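Local coordinates for protein 3-Hydroxyacyl-CoA dehydrogenase (Ralstonia eutropha H16, PDB 4PZC) that catalyses the NAD(+)-dependent oxidation of (S)-3-hydroxyacyl-CoA substrates, such as 3-hydroxybutyryl-CoA, to the corresponding 3-oxoacyl-CoA, at residues T75-L80 / L101-G106; D95-I100 / I114-S119; I121-L126 / D134-M139; K125-T130 / G156-D161. One frame throughout, in Å; residues are numbered along the deposited sequence.

Interaction 1. Residues T75-L80 / L101-G106; sequences TSYDDL and LKQIDG
Gln103 reaches off helix 94-107 and sets its amide over one face of the Tyr77 ring, joining that helix of the NAD-binding Rossmann domain to the loop between strands 71-72 and 85-88. Gln103 carries CG anti to its backbone N (chi1 -168°), and from there the chain runs extended, which brings NE2 to 3.2 Å from Tyr77 CG and 3.3 Å from Tyr77 CD2. The amide therefore sits near the CB end of the ring rather than over its centre. Ring and amide planes are 76° apart, so the two groups do not stack flat: the amide stands steeply on the aromatic surface and leads with its nitrogen.

The opposite face of the ring is taken by the loop's own backbone, with Thr75 O 3.1 Å above the plane and offset toward the rim. Tyr77 also touches Val32 of strand 28-32 and Ile34, and its side chain lies about 7 Å from that of Asp33, an NAD(+)-binding residue.

Deeper in, the contact turns apolar. Leu80 and Ile104 are both buried and both pack on Val86 of strand 85-88, while Leu80 also touches Val30 and Val32 of strand 28-32. Loop and helix thus meet against the same sheet, and the direct touch between these two side chains is a light one, Leu80 CD1 to Ile104 CG1 at 4.4 Å.

Interaction 2. Residues D95-I100 / I114-S119; sequences DLKVKI and IASNTS
The flat group that Lys97 meets is the peptide carbonyl of Asn117, and the ammonium comes at it almost head-on. NZ donates to Asn117 O at 2.8 Å with a C=O...N angle of 159°, tilted 21° out of the carbonyl plane and so a little toward one face. A second flat group, the carboxylate of Glu88, joins in: its OE1 forms a salt bridge with Lys97 NZ and a hydrogen bond with Ser116 OG. Thr91 O is a further acceptor for NZ, so the buried ammonium is gripped by three oxygens.

The lysine chain bends twice on its way from the helix, at chi2 and again at chi4 (87°), where NZ swings out of line with the rest of the chain. At that last bend CE passes 3.1 Å from Ser116 OG and 4.0 Å from Thr118 CB. Thr118 itself turns its hydroxyl to Glu92, a residue that binds NAD(+).

Lys97 is predicted to bind NAD(+), and Ser119 both NAD(+) and CoA. Strand 85-88, helix 94-107 and strand 113-117 form a beta-alpha-beta unit of the Rossmann fold, and this contact ties its helix to its second strand close to residues seen or predicted to bind NAD(+).

Interaction 3. Residues I121-L126 / D134-M139; sequences ISITKL and DRFIGM
Apolar packing carries this contact, with Ile123 and Leu126 of helix 123-127 set against Phe136 and Gly138 of strand 136-141. With its CG trans to the main-chain N (chi1 -173°), Phe136 directs its ring from the strand to the helix. Leu126 CB lies 3.8 Å from Phe136 CZ, and the backbone carbon of Leu126 sits over one face of the ring. Ile123 uses both of its branches. CG2 touches Phe136 CE2 at 3.9 Å, and CD1 extends further along the strand to rest 3.5 Å from Gly138 CA, where the backbone offers no side chain to hold the helix off. Leu101 of helix 94-107 and Ser116 of strand 113-117 also touch Phe136.

Polar bonds act within the helix start rather than across the interface. Ser122 is the N-cap: its OG accepts from Lys125 N at 3.2 Å with an N-H...O angle of 160°. Asn183 joins in, bonding Ser122 OG through ND2 and Ile123 N through OD1.

Helix and following strand close a beta-alpha-beta unit with strand 113-117. No hydrogen bond links the segments, so their fit rests mainly on apolar packing, with Ile123 O also 3.7 Å from Phe136 CE2, while the polar bonds satisfy the N-cap and first turn of the helix.

Interaction 4. Residues K125-T130 / G156-D161; sequences KLAAVT and GLQTSD
Gln158 lays its amide against two alanines, Ala127 and Ala128, of segment 125-130. The Ala127 methyl lies above the amide plane, displaced toward its oxygen and nitrogen end, with CB 3.5 Å from Gln158 OE1 and similarly close to CD and NE2. Ala128 instead meets the group beyond its nitrogen, where CB is 3.6 Å from Gln158 NE2. A bend at chi2 (100°) curls the glutamine chain toward the helix and brings NE2 close to the Ala128 N-H. These two nitrogens are both donors and do not bond; NE2 is satisfied by Thr124 O of helix 123-127.

Within the Rossmann domain this touch lies at the periphery, joining segment 125-130 to the loop that leads from strand 150-155 into helix 161-173. Leu157 N adds a bond to Thr124 OG1, so both glutamine and loop backbone reach the same threonine.

Each segment is also folded on itself. A type I turn runs from Ala127 to Thr130, and Ala127 O accepts twice from Thr130, from N at 3.1 Å and from OG1 at 2.9 Å, the hydroxyl lying in the carbonyl plane. In the other segment Gly156 N makes a weak bond to Thr159 OG1 (3.0 Å), and that hydroxyl is also hydrogen-bonded to Phe136 O.

From the N terminus, interaction 1 closes the first loop, carrying the chain from the segment after strand 71-72 through strand 85-88 to helix 94-107. Interaction 2 starts earlier on that helix and ends on strand 113-117, so the two cross, and Leu101, Ile104 and Asp105 of the first pack on Ile114 of the second. Interaction 3 follows in series, spanning helix 123-127 and strand 136-141, the sheet neighbour of 113-117. Interaction 4 leaves from the same helix, shares Lys125 and Leu126 with interaction 3, and closes a longer loop over strands 136-141 and 150-155. Interactions 2 and 3 tie helices to sheet strands, while 1 and 4 join loops to helix segments around the same Rossmann domain.

Interaction 1. Residues T75-L80 / L101-G106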
loop_
_atom_site.group_PDB
_atom_site.type_symbol
_atom_site.label_atom_id
_atom_site.label_comp_id
_atom_site.label_asym_id
_atom_site.label_seq_id
_atom_site.Cartn_x
_atom_site.Cartn_y
_atom_site.Cartn_z
ATOM N N THR A 75 41.329 3.856 -2.071
ATOM C CA THR A 75 41.227 4.192 -0.632
ATOM C C THR A 75 41.698 5.618 -0.346
ATOM O O THR A 75 41.631 6.078 0.795
ATOM C CB THR A 75 42.025 3.224 0.285
ATOM O OG1 THR A 75 43.433 3.473 0.176
ATOM C CG2 THR A 75 41.755 1.775 -0.072
ATOM N N SER A 76 42.197 6.298 -1.377
ATOM C CA SER A 76 42.625 7.680 -1.255
ATOM C C SER A 76 41.410 8.506 -1.558
ATOM O O SER A 76 40.779 8.346 -2.599
ATOM C CB SER A 76 43.729 8.012 -2.257
ATOM O OG SER A 76 44.491 6.857 -2.562
ATOM N N TYR A 77 41.099 9.410 -0.657
ATOM C CA TYR A 77 39.890 10.193 -0.772
ATOM C C TYR A 77 40.223 11.461 -1.554
ATOM O O TYR A 77 39.331 12.242 -1.893
ATOM C CB TYR A 77 39.319 10.482 0.615
ATOM C CG TYR A 77 39.530 9.320 1.558
ATOM C CD1 TYR A 77 40.755 9.163 2.240
ATOM C CD2 TYR A 77 38.535 8.364 1.760
ATOM C CE1 TYR A 77 40.974 8.100 3.099
ATOM C CE2 TYR A 77 38.744 7.291 2.619
ATOM C CZ TYR A 77 39.966 7.164 3.287
ATOM O OH TYR A 77 40.195 6.110 4.143
ATOM N N ASP A 78 41.515 11.645 -1.846
ATOM C CA ASP A 78 41.967 12.639 -2.823
ATOM C C ASP A 78 41.535 12.274 -4.251
ATOM O O ASP A 78 41.446 13.155 -5.107
ATOM C CB ASP A 78 43.489 12.842 -2.742
ATOM C CG ASP A 78 43.899 13.764 -1.593
ATOM O OD1 ASP A 78 43.862 15.002 -1.799
ATOM O OD2 ASP A 78 44.264 13.257 -0.499
ATOM N N ASP A 79 41.224 11.000 -4.505
ATOM C CA ASP A 79 40.784 10.571 -5.847
ATOM C C ASP A 79 39.459 11.236 -6.246
ATOM O O ASP A 79 39.108 11.328 -7.420
ATOM C CB ASP A 79 40.710 9.034 -5.928
ATOM C CG ASP A 79 42.104 8.372 -5.859
ATOM O OD1 ASP A 79 43.095 9.089 -5.629
ATOM O OD2 ASP A 79 42.230 7.141 -6.023
ATOM N N LEU A 80 38.767 11.753 -5.240
ATOM C CA LEU A 80 37.528 12.493 -5.431
ATOM C C LEU A 80 37.728 13.898 -6.021
ATOM O O LEU A 80 36.745 14.590 -6.296
ATOM C CB LEU A 80 36.770 12.570 -4.095
ATOM C CG LEU A 80 36.505 11.194 -3.456
ATOM C CD1 LEU A 80 35.751 11.303 -2.138
ATOM C CD2 LEU A 80 35.765 10.287 -4.429
ATOM N N LEU A 101 31.361 14.003 5.176
ATOM C CA LEU A 101 30.995 15.084 4.258
ATOM C C LEU A 101 31.925 16.296 4.397
ATOM O O LEU A 101 32.302 16.914 3.407
ATOM C CB LEU A 101 29.533 15.480 4.445
ATOM C CG LEU A 101 28.513 14.375 4.113
ATOM C CD1 LEU A 101 27.144 14.760 4.632
ATOM C CD2 LEU A 101 28.408 14.036 2.633
ATOM N N LYS A 102 32.319 16.617 5.618
ATOM C CA LYS A 102 33.355 17.617 5.827
ATOM C C LYS A 102 34.636 17.191 5.089
ATOM O O LYS A 102 35.203 17.952 4.311
ATOM C CB LYS A 102 33.651 17.749 7.311
ATOM C CG LYS A 102 32.538 18.363 8.128
ATOM C CD LYS A 102 32.699 19.866 8.171
ATOM C CE LYS A 102 31.766 20.481 9.193
ATOM N NZ LYS A 102 32.018 19.972 10.572
ATOM N N GLN A 103 35.076 15.961 5.341
ATOM C CA GLN A 103 36.238 15.395 4.667
ATOM C C GLN A 103 36.057 15.547 3.163
ATOM O O GLN A 103 36.873 16.188 2.504
ATOM C CB GLN A 103 36.408 13.922 5.050
ATOM C CG GLN A 103 37.722 13.261 4.650
ATOM C CD GLN A 103 37.613 11.735 4.684
ATOM O OE1 GLN A 103 37.351 11.154 5.737
ATOM N NE2 GLN A 103 37.777 11.083 3.524
ATOM N N ILE A 104 34.975 14.998 2.626
ATOM C CA ILE A 104 34.687 15.156 1.206
ATOM C C ILE A 104 34.729 16.625 0.769
ATOM O O ILE A 104 35.362 16.959 -0.236
ATOM C CB ILE A 104 33.303 14.607 0.844
ATOM C CG1 ILE A 104 33.241 13.088 1.050
ATOM C CG2 ILE A 104 32.954 14.949 -0.603
ATOM C CD1 ILE A 104 31.822 12.563 1.190
ATOM N N ASP A 105 34.027 17.486 1.513
ATOM C CA ASP A 105 33.985 18.928 1.245
ATOM C C ASP A 105 35.405 19.499 1.214
ATOM O O ASP A 105 35.725 20.345 0.381
ATOM C CB ASP A 105 33.142 19.622 2.316
ATOM C CG ASP A 105 32.858 21.080 2.008
ATOM O OD1 ASP A 105 32.658 21.418 0.830
ATOM O OD2 ASP A 105 32.776 21.891 2.960
ATOM N N GLY A 106 36.248 19.009 2.128
ATOM C CA GLY A 106 37.704 19.272 2.141
ATOM C C GLY A 106 38.455 19.010 0.838
ATOM O O GLY A 106 39.263 19.822 0.423
#

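Interaction 2. Residues D95-I100 / I114-S119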
loop_
_atom_site.group_PDB
_atom_site.type_symbol
_atom_site.label_atom_id
_atom_site.label_comp_id
_atom_site.label_asym_id
_atom_site.label_seq_id
_atom_site.Cartn_x
_atom_site.Cartn_y
_atom_site.Cartn_z
ATOM N N ASP A 95 26.862 11.547 13.476
ATOM C CA ASP A 95 28.162 12.104 13.766
ATOM C C ASP A 95 29.109 11.671 12.667
ATOM O O ASP A 95 29.787 12.503 12.044
ATOM C CB ASP A 95 28.639 11.661 15.142
ATOM C CG ASP A 95 27.890 12.373 16.265
ATOM O OD1 ASP A 95 27.483 13.531 16.050
ATOM O OD2 ASP A 95 27.705 11.786 17.355
ATOM N N LEU A 96 29.127 10.376 12.383
ATOM C CA LEU A 96 30.068 9.876 11.386
ATOM C C LEU A 96 29.753 10.423 9.985
ATOM O O LEU A 96 30.644 10.913 9.283
ATOM C CB LEU A 96 30.123 8.346 11.376
ATOM C CG LEU A 96 31.168 7.784 10.388
ATOM C CD1 LEU A 96 32.596 7.975 10.903
ATOM C CD2 LEU A 96 30.907 6.328 10.059
ATOM N N LYS A 97 28.489 10.342 9.594
ATOM C CA LYS A 97 28.039 10.930 8.339
ATOM C C LYS A 97 28.635 12.312 8.139
ATOM O O LYS A 97 29.191 12.588 7.074
ATOM C CB LYS A 97 26.509 11.032 8.304
ATOM C CG LYS A 97 25.893 11.047 6.908
ATOM C CD LYS A 97 24.536 10.343 6.926
ATOM C CE LYS A 97 23.931 10.158 5.539
ATOM N NZ LYS A 97 24.356 8.929 4.811
ATOM N N VAL A 98 28.519 13.167 9.163
ATOM C CA VAL A 98 29.032 14.551 9.095
ATOM C C VAL A 98 30.506 14.533 8.692
ATOM O O VAL A 98 30.874 15.002 7.603
ATOM C CB VAL A 98 28.840 15.320 10.446
ATOM C CG1 VAL A 98 29.739 16.544 10.548
ATOM C CG2 VAL A 98 27.385 15.745 10.632
ATOM N N LYS A 99 31.334 13.969 9.572
ATOM C CA LYS A 99 32.779 13.913 9.359
ATOM C C LYS A 99 33.105 13.626 7.895
ATOM O O LYS A 99 33.813 14.398 7.247
ATOM C CB LYS A 99 33.399 12.848 10.258
ATOM C CG LYS A 99 33.836 13.363 11.620
ATOM C CD LYS A 99 33.621 12.316 12.720
ATOM C CE LYS A 99 33.968 12.849 14.113
ATOM N NZ LYS A 99 32.832 12.659 15.070
ATOM N N ILE A 100 32.555 12.531 7.376
ATOM C CA ILE A 100 32.753 12.168 5.975
ATOM C C ILE A 100 32.488 13.323 5.013
ATOM O O ILE A 100 33.309 13.596 4.135
ATOM C CB ILE A 100 31.878 10.985 5.541
ATOM C CG1 ILE A 100 32.213 9.723 6.354
ATOM C CG2 ILE A 100 32.063 10.709 4.051
ATOM C CD1 ILE A 100 31.097 8.697 6.367
ATOM N N ILE A 114 28.054 17.603 -3.709
ATOM C CA ILE A 114 28.075 16.546 -2.717
ATOM C C ILE A 114 26.633 16.134 -2.419
ATOM O O ILE A 114 25.826 16.936 -1.936
ATOM C CB ILE A 114 28.738 17.029 -1.410
ATOM C CG1 ILE A 114 30.180 17.517 -1.678
ATOM C CG2 ILE A 114 28.699 15.924 -0.360
ATOM C CD1 ILE A 114 30.809 18.347 -0.560
ATOM N N ALA A 115 26.311 14.883 -2.720
ATOM C CA ALA A 115 25.015 14.309 -2.396
ATOM C C ALA A 115 25.220 13.295 -1.296
ATOM O O ALA A 115 26.287 12.700 -1.214
ATOM C CB ALA A 115 24.416 13.638 -3.614
ATOM N N SER A 116 24.212 13.108 -0.448
ATOM C CA SER A 116 24.230 12.033 0.560
ATOM C C SER A 116 22.995 11.152 0.491
ATOM O O SER A 116 21.878 11.645 0.534
ATOM C CB SER A 116 24.337 12.596 1.967
ATOM O OG SER A 116 24.537 11.534 2.879
ATOM N N ASN A 117 23.202 9.850 0.372
ATOM C CA ASN A 117 22.113 8.890 0.381
ATOM C C ASN A 117 21.687 8.591 1.833
ATOM O O ASN A 117 22.537 8.381 2.698
ATOM C CB ASN A 117 22.565 7.619 -0.321
ATOM C CG ASN A 117 21.518 6.544 -0.295
ATOM O OD1 ASN A 117 21.694 5.495 0.308
ATOM N ND2 ASN A 117 20.411 6.809 -0.924
ATOM N N THR A 118 20.380 8.598 2.097
ATOM C CA THR A 118 19.829 8.393 3.454
ATOM C C THR A 118 18.317 8.167 3.373
ATOM O O THR A 118 17.681 8.577 2.401
ATOM C CB THR A 118 20.118 9.600 4.393
ATOM O OG1 THR A 118 19.650 9.342 5.735
ATOM C CG2 THR A 118 19.467 10.867 3.855
ATOM N N SER A 119 17.761 7.490 4.379
ATOM C CA SER A 119 16.312 7.325 4.523
ATOM C C SER A 119 15.719 8.290 5.529
ATOM O O SER A 119 14.560 8.679 5.410
ATOM C CB SER A 119 15.996 5.923 4.981
ATOM O OG SER A 119 17.147 5.355 5.531
#

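Interaction 3. Residues I121-L126 / D134-M139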
loop_
_atom_site.group_PDB
_atom_site.type_symbol
_atom_site.label_atom_id
_atom_site.label_comp_id
_atom_site.label_asym_id
_atom_site.label_seq_id
_atom_site.Cartn_x
_atom_site.Cartn_y
_atom_site.Cartn_z
ATOM N N ILE A 121 17.843 10.945 7.582
ATOM C CA ILE A 121 18.601 12.092 8.090
ATOM C C ILE A 121 18.272 13.421 7.367
ATOM O O ILE A 121 18.164 13.478 6.125
ATOM C CB ILE A 121 20.120 11.829 8.032
ATOM C CG1 ILE A 121 20.508 10.481 8.704
ATOM C CG2 ILE A 121 20.879 12.982 8.683
ATOM C CD1 ILE A 121 20.575 10.488 10.226
ATOM N N SER A 122 18.128 14.496 8.149
ATOM C CA SER A 122 17.771 15.799 7.587
ATOM C C SER A 122 18.829 16.334 6.619
ATOM O O SER A 122 19.921 16.782 7.021
ATOM C CB SER A 122 17.520 16.845 8.672
ATOM O OG SER A 122 17.161 18.081 8.065
ATOM N N ILE A 123 18.472 16.288 5.340
ATOM C CA ILE A 123 19.297 16.838 4.275
ATOM C C ILE A 123 19.709 18.254 4.601
ATOM O O ILE A 123 20.868 18.609 4.416
ATOM C CB ILE A 123 18.535 16.812 2.912
ATOM C CG1 ILE A 123 18.188 15.343 2.508
ATOM C CG2 ILE A 123 19.297 17.560 1.809
ATOM C CD1 ILE A 123 19.309 14.319 2.668
ATOM N N THR A 124 18.771 19.058 5.084
ATOM C CA THR A 124 19.066 20.436 5.448
ATOM C C THR A 124 20.039 20.561 6.580
ATOM O O THR A 124 20.898 21.432 6.564
ATOM C CB THR A 124 17.788 21.178 5.809
ATOM O OG1 THR A 124 17.052 21.362 4.607
ATOM C CG2 THR A 124 18.062 22.546 6.440
ATOM N N LYS A 125 19.936 19.687 7.566
ATOM C CA LYS A 125 20.928 19.673 8.650
ATOM C C LYS A 125 22.307 19.260 8.115
ATOM O O LYS A 125 23.326 19.846 8.516
ATOM C CB LYS A 125 20.486 18.766 9.798
ATOM C CG LYS A 125 21.050 19.184 11.141
ATOM C CD LYS A 125 20.259 18.545 12.279
ATOM C CE LYS A 125 19.691 19.594 13.238
ATOM N NZ LYS A 125 18.640 19.010 14.115
ATOM N N LEU A 126 22.339 18.295 7.194
ATOM C CA LEU A 126 23.608 17.887 6.596
ATOM C C LEU A 126 24.210 18.954 5.701
ATOM O O LEU A 126 25.279 19.476 6.005
ATOM C CB LEU A 126 23.462 16.590 5.829
ATOM C CG LEU A 126 23.226 15.414 6.762
ATOM C CD1 LEU A 126 22.892 14.153 5.977
ATOM C CD2 LEU A 126 24.444 15.231 7.665
ATOM N N ASP A 134 24.405 24.978 -1.191
ATOM C CA ASP A 134 23.655 24.969 -2.447
ATOM C C ASP A 134 24.106 23.873 -3.408
ATOM O O ASP A 134 23.369 23.467 -4.317
ATOM C CB ASP A 134 23.728 26.327 -3.141
ATOM C CG ASP A 134 25.026 26.528 -3.910
ATOM O OD1 ASP A 134 26.043 26.789 -3.228
ATOM O OD2 ASP A 134 25.015 26.444 -5.179
ATOM N N ARG A 135 25.322 23.397 -3.205
ATOM C CA ARG A 135 25.837 22.270 -3.975
ATOM C C ARG A 135 25.582 20.931 -3.262
ATOM O O ARG A 135 26.088 19.904 -3.690
ATOM C CB ARG A 135 27.335 22.470 -4.250
ATOM C CG ARG A 135 27.642 23.640 -5.169
ATOM C CD ARG A 135 27.501 23.207 -6.619
ATOM N NE ARG A 135 26.705 24.151 -7.402
ATOM C CZ ARG A 135 26.106 23.865 -8.556
ATOM N NH1 ARG A 135 26.206 22.652 -9.104
ATOM N NH2 ARG A 135 25.396 24.806 -9.166
ATOM N N PHE A 136 24.786 20.939 -2.194
ATOM C CA PHE A 136 24.480 19.715 -1.471
ATOM C C PHE A 136 23.046 19.293 -1.716
ATOM O O PHE A 136 22.137 20.117 -1.636
ATOM C CB PHE A 136 24.695 19.884 0.030
ATOM C CG PHE A 136 24.542 18.604 0.789
ATOM C CD1 PHE A 136 25.603 17.747 0.933
ATOM C CD2 PHE A 136 23.323 18.234 1.315
ATOM C CE1 PHE A 136 25.454 16.555 1.609
ATOM C CE2 PHE A 136 23.165 17.041 1.991
ATOM C CZ PHE A 136 24.232 16.200 2.137
ATOM N N ILE A 137 22.848 18.006 -1.975
ATOM C CA ILE A 137 21.521 17.477 -2.242
ATOM C C ILE A 137 21.412 16.090 -1.609
ATOM O O ILE A 137 22.426 15.488 -1.295
ATOM C CB ILE A 137 21.279 17.388 -3.753
ATOM C CG1 ILE A 137 19.781 17.366 -4.055
ATOM C CG2 ILE A 137 21.955 16.151 -4.331
ATOM C CD1 ILE A 137 19.446 17.266 -5.528
ATOM N N GLY A 138 20.192 15.606 -1.380
ATOM C CA GLY A 138 19.961 14.276 -0.798
ATOM C C GLY A 138 19.448 13.308 -1.840
ATOM O O GLY A 138 18.730 13.701 -2.754
ATOM N N MET A 139 19.830 12.044 -1.721
ATOM C CA MET A 139 19.249 10.988 -2.541
ATOM C C MET A 139 18.861 9.796 -1.678
ATOM O O MET A 139 19.452 9.546 -0.634
ATOM C CB MET A 139 20.221 10.558 -3.616
ATOM C CG MET A 139 20.803 11.745 -4.360
ATOM S SD MET A 139 22.213 11.319 -5.393
ATOM C CE MET A 139 21.420 10.414 -6.733
#

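Interaction 4. Residues K125-T130 / G156-D161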
loop_
_atom_site.group_PDB
_atom_site.type_symbol
_atom_site.label_atom_id
_atom_site.label_comp_id
_atom_site.label_asym_id
_atom_site.label_seq_id
_atom_site.Cartn_x
_atom_site.Cartn_y
_atom_site.Cartn_z
ATOM N N LYS A 125 19.936 19.687 7.566
ATOM C CA LYS A 125 20.928 19.673 8.650
ATOM C C LYS A 125 22.307 19.260 8.115
ATOM O O LYS A 125 23.326 19.846 8.516
ATOM C CB LYS A 125 20.486 18.766 9.798
ATOM C CG LYS A 125 21.050 19.184 11.141
ATOM C CD LYS A 125 20.259 18.545 12.279
ATOM C CE LYS A 125 19.691 19.594 13.238
ATOM N NZ LYS A 125 18.640 19.010 14.115
ATOM N N LEU A 126 22.339 18.295 7.194
ATOM C CA LEU A 126 23.608 17.887 6.596
ATOM C C LEU A 126 24.210 18.954 5.701
ATOM O O LEU A 126 25.279 19.476 6.005
ATOM C CB LEU A 126 23.462 16.590 5.829
ATOM C CG LEU A 126 23.226 15.414 6.762
ATOM C CD1 LEU A 126 22.892 14.153 5.977
ATOM C CD2 LEU A 126 24.444 15.231 7.665
ATOM N N ALA A 127 23.532 19.283 4.608
ATOM C CA ALA A 127 23.916 20.421 3.770
ATOM C C ALA A 127 24.619 21.566 4.529
ATOM O O ALA A 127 25.625 22.101 4.058
ATOM C CB ALA A 127 22.687 20.972 3.052
ATOM N N ALA A 128 24.095 21.955 5.689
ATOM C CA ALA A 128 24.680 23.092 6.434
ATOM C C ALA A 128 26.056 22.815 7.051
ATOM O O ALA A 128 26.716 23.764 7.474
ATOM C CB ALA A 128 23.722 23.590 7.512
ATOM N N VAL A 129 26.497 21.551 7.127
ATOM C CA VAL A 129 27.892 21.299 7.532
ATOM C C VAL A 129 28.914 21.480 6.419
ATOM O O VAL A 129 30.085 21.633 6.734
ATOM C CB VAL A 129 28.151 19.909 8.165
ATOM C CG1 VAL A 129 27.134 19.631 9.248
ATOM C CG2 VAL A 129 28.207 18.794 7.115
ATOM N N THR A 130 28.494 21.443 5.147
ATOM C CA THR A 130 29.423 21.684 4.055
ATOM C C THR A 130 29.667 23.180 3.885
ATOM O O THR A 130 28.955 24.003 4.451
ATOM C CB THR A 130 28.937 21.114 2.717
ATOM O OG1 THR A 130 27.878 21.922 2.195
ATOM C CG2 THR A 130 28.497 19.678 2.863
ATOM N N GLY A 156 17.531 19.870 0.346
ATOM C CA GLY A 156 17.667 20.688 1.522
ATOM C C GLY A 156 17.028 22.028 1.196
ATOM O O GLY A 156 16.825 22.400 0.037
ATOM N N LEU A 157 16.712 22.752 2.246
ATOM C CA LEU A 157 16.320 24.146 2.160
ATOM C C LEU A 157 17.332 24.989 1.350
ATOM O O LEU A 157 16.990 26.066 0.874
ATOM C CB LEU A 157 16.209 24.672 3.598
ATOM C CG LEU A 157 15.409 25.925 3.889
ATOM C CD1 LEU A 157 13.988 25.764 3.376
ATOM C CD2 LEU A 157 15.408 26.225 5.383
ATOM N N GLN A 158 18.575 24.506 1.214
ATOM C CA GLN A 158 19.664 25.255 0.562
ATOM C C GLN A 158 19.950 24.820 -0.852
ATOM O O GLN A 158 20.434 25.610 -1.650
ATOM C CB GLN A 158 20.974 25.075 1.310
ATOM C CG GLN A 158 20.920 25.389 2.779
ATOM C CD GLN A 158 20.793 24.138 3.592
ATOM O OE1 GLN A 158 20.025 23.235 3.233
ATOM N NE2 GLN A 158 21.541 24.063 4.692
ATOM N N THR A 159 19.715 23.549 -1.151
ATOM C CA THR A 159 20.025 23.016 -2.465
ATOM C C THR A 159 19.598 24.033 -3.512
ATOM O O THR A 159 18.530 24.580 -3.394
ATOM C CB THR A 159 19.285 21.693 -2.677
ATOM O OG1 THR A 159 19.617 20.805 -1.613
ATOM C CG2 THR A 159 19.662 21.047 -4.002
ATOM N N SER A 160 20.442 24.298 -4.511
ATOM C CA SER A 160 20.122 25.259 -5.581
ATOM C C SER A 160 19.294 24.600 -6.634
ATOM O O SER A 160 19.310 23.372 -6.765
ATOM C CB SER A 160 21.394 25.779 -6.258
ATOM O OG SER A 160 22.121 24.743 -6.902
ATOM N N ASP A 161 18.617 25.412 -7.434
ATOM C CA ASP A 161 17.900 24.875 -8.598
ATOM C C ASP A 161 18.853 24.138 -9.542
ATOM O O ASP A 161 18.529 23.078 -10.100
ATOM C CB ASP A 161 17.187 25.997 -9.347
ATOM C CG ASP A 161 16.028 26.555 -8.568
ATOM O OD1 ASP A 161 15.325 25.754 -7.929
ATOM O OD2 ASP A 161 15.823 27.786 -8.588
#